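Local atomic coordinates of bacteriocin immunity protein (Pseudomonas aeruginosa, PDB entry 6W0V), a protein that probably protects the producing cell by binding the DNase domain of its cognate bacteriocin, pyocin S8, and blocking its nuclease activity. Residues Ala40-Asp45 with Glu70-Asn75. The protein carries 1 engineered substitution. Sequence-based numbering, arbitrary orientation.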
loop_
_atom_site.group_PDB
_atom_site.type_symbol
_atom_site.label_atom_id
_atom_site.label_comp_id
_atom_site.label_asym_id
_atom_site.label_seq_id
_atom_site.Cartn_x
_atom_site.Cartn_y
_atom_site.Cartn_z
ATOM N N ALA B 40 17.600 -1.114 4.797
ATOM C CA ALA B 40 18.789 -1.994 4.732
ATOM C C ALA B 40 19.181 -2.168 3.270
ATOM O O ALA B 40 20.376 -2.092 2.965
ATOM C CB ALA B 40 18.494 -3.320 5.369
ATOM N N ALA B 41 18.209 -2.435 2.405
ATOM C CA ALA B 41 18.489 -2.869 1.019
ATOM C C ALA B 41 19.318 -1.806 0.302
ATOM O O ALA B 41 20.190 -2.174 -0.479
ATOM C CB ALA B 41 17.224 -3.144 0.271
ATOM N N GLN B 42 19.013 -0.531 0.519
ATOM C CA GLN B 42 19.604 0.602 -0.225
ATOM C C GLN B 42 19.384 0.403 -1.713
ATOM O O GLN B 42 20.219 0.842 -2.517
ATOM C CB GLN B 42 21.086 0.739 0.066
ATOM C CG GLN B 42 21.367 1.029 1.517
ATOM C CD GLN B 42 22.850 0.965 1.721
ATOM O OE1 GLN B 42 23.398 -0.111 1.880
ATOM N NE2 GLN B 42 23.503 2.110 1.659
ATOM N N HIS B 43 18.288 -0.246 -2.058
ATOM C CA HIS B 43 17.904 -0.398 -3.469
ATOM C C HIS B 43 17.335 0.933 -3.913
ATOM O O HIS B 43 16.499 1.494 -3.213
ATOM C CB HIS B 43 16.911 -1.523 -3.647
ATOM C CG HIS B 43 16.827 -1.913 -5.067
ATOM N ND1 HIS B 43 16.317 -1.083 -6.030
ATOM C CD2 HIS B 43 17.291 -3.006 -5.701
ATOM C CE1 HIS B 43 16.415 -1.673 -7.203
ATOM N NE2 HIS B 43 17.014 -2.860 -7.025
ATOM N N PRO B 44 17.755 1.474 -5.069
ATOM C CA PRO B 44 17.233 2.748 -5.546
ATOM C C PRO B 44 15.710 2.736 -5.712
ATOM O O PRO B 44 15.119 3.775 -5.659
ATOM C CB PRO B 44 17.896 2.975 -6.909
ATOM C CG PRO B 44 18.512 1.638 -7.263
ATOM C CD PRO B 44 18.778 0.918 -5.959
ATOM N N ASP B 45 15.123 1.560 -5.910
ATOM C CA ASP B 45 13.677 1.416 -6.202
ATOM C C ASP B 45 12.921 1.305 -4.884
ATOM O O ASP B 45 11.685 1.299 -4.918
ATOM C CB ASP B 45 13.421 0.252 -7.152
ATOM C CG ASP B 45 13.980 0.522 -8.533
ATOM O OD1 ASP B 45 14.207 1.715 -8.853
ATOM O OD2 ASP B 45 14.169 -0.444 -9.276
ATOM N N GLU B 70 21.139 -8.896 -5.642
ATOM C CA GLU B 70 21.781 -8.675 -6.954
ATOM C C GLU B 70 22.201 -7.223 -7.033
ATOM O O GLU B 70 23.303 -6.925 -7.482
ATOM C CB GLU B 70 20.857 -8.992 -8.108
ATOM C CG GLU B 70 20.710 -10.465 -8.307
ATOM C CD GLU B 70 20.037 -10.789 -9.616
ATOM O OE1 GLU B 70 19.369 -9.903 -10.175
ATOM O OE2 GLU B 70 20.191 -11.914 -10.064
ATOM N N TRP B 71 21.323 -6.336 -6.609
ATOM C CA TRP B 71 21.632 -4.911 -6.738
ATOM C C TRP B 71 22.845 -4.575 -5.876
ATOM O O TRP B 71 23.776 -3.901 -6.347
ATOM C CB TRP B 71 20.411 -4.088 -6.365
ATOM C CG TRP B 71 20.698 -2.719 -6.845
ATOM C CD1 TRP B 71 20.617 -2.261 -8.125
ATOM C CD2 TRP B 71 21.352 -1.710 -6.085
ATOM N NE1 TRP B 71 21.101 -0.988 -8.196
ATOM C CE2 TRP B 71 21.559 -0.625 -6.960
ATOM C CE3 TRP B 71 21.729 -1.606 -4.745
ATOM C CZ2 TRP B 71 22.160 0.552 -6.539
ATOM C CZ3 TRP B 71 22.303 -0.429 -4.327
ATOM C CH2 TRP B 71 22.514 0.626 -5.213
ATOM N N ARG B 72 22.850 -5.056 -4.643
ATOM C CA ARG B 72 23.946 -4.759 -3.699
ATOM C C ARG B 72 25.230 -5.381 -4.224
ATOM O O ARG B 72 26.242 -4.685 -4.243
ATOM C CB ARG B 72 23.594 -5.314 -2.329
ATOM C CG ARG B 72 22.440 -4.538 -1.725
ATOM C CD ARG B 72 22.086 -5.042 -0.364
ATOM N NE ARG B 72 23.188 -4.770 0.522
ATOM C CZ ARG B 72 23.479 -3.599 1.065
ATOM N NH1 ARG B 72 22.690 -2.552 0.869
ATOM N NH2 ARG B 72 24.537 -3.496 1.850
ATOM N N ALA B 73 25.148 -6.632 -4.659
ATOM C CA ALA B 73 26.343 -7.363 -5.120
ATOM C C ALA B 73 26.921 -6.657 -6.344
ATOM O O ALA B 73 28.135 -6.697 -6.501
ATOM C CB ALA B 73 26.003 -8.793 -5.391
ATOM N N ALA B 74 26.089 -6.054 -7.193
ATOM C CA ALA B 74 26.537 -5.416 -8.452
ATOM C C ALA B 74 27.000 -3.983 -8.182
ATOM O O ALA B 74 27.624 -3.386 -9.063
ATOM C CB ALA B 74 25.429 -5.438 -9.470
ATOM N N ASN B 75 26.655 -3.418 -7.021
ATOM C CA ASN B 75 26.861 -1.973 -6.784
ATOM C C ASN B 75 27.711 -1.747 -5.541
ATOM O O ASN B 75 27.599 -0.694 -4.944
ATOM C CB ASN B 75 25.515 -1.260 -6.724
ATOM C CG ASN B 75 24.898 -1.213 -8.100
ATOM O OD1 ASN B 75 25.272 -0.372 -8.916
ATOM N ND2 ASN B 75 24.042 -2.170 -8.396
HETATM O O HOH W 1 25.379 -1.185 3.025
#
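Pro44 lies over one face of the Trp71 indole, its CD 3.5 Å from the centroid of the six-membered ring and not far from the ring normal, a CH-pi contact; the CD hydrogens, polarised by the adjoining ring nitrogen, suit an electron-rich indole. His43 CA sits nearer the rim of that face, while the ND2 of Asn75 lies above the opposite one. The two aromatic rings meet obliquely, planes 48° apart, and His43 CD2 comes 3.4 Å from Trp71 CB. At the imidazole's edge, in the ring plane, His43 ND1 accepts the N-H of Asp45 N at 2.9 Å, which fixes the ring's rotation. With CG anti to the backbone N (chi1 -166°), Trp71 swings its indole off helix 61-74 against the loop.

The guanidinium of Arg72 works by its edge. Arg72 NH1 donates to Gln42 OE1 at 2.7 Å, nearly straight at 175°, and to Ala41 O at 2.9 Å, the latter approached from above its carbonyl plane. A water bridges Gln42 OE1 and Arg72 NH2, and NH2 also donates a hydrogen bond to Pro78 O.

In this four-helix immunity protein the contact ties the end of helix 27-41 and its following loop to helix 61-74, and Pro44 O accepts a hydrogen bond from Lys84 NZ of the pyocin S8 chain, so the loop takes part in the interface with the toxin. Helix 27-41 ends here, Gln42 leaving it with positive phi, and Arg72 bonds the last carbonyl of the helix, Ala41 O, and the side-chain oxygen of the next residue, Gln42. Carbonyls at a helix C-terminus carry partial negative charge, so a buried cation is probably stabilised there.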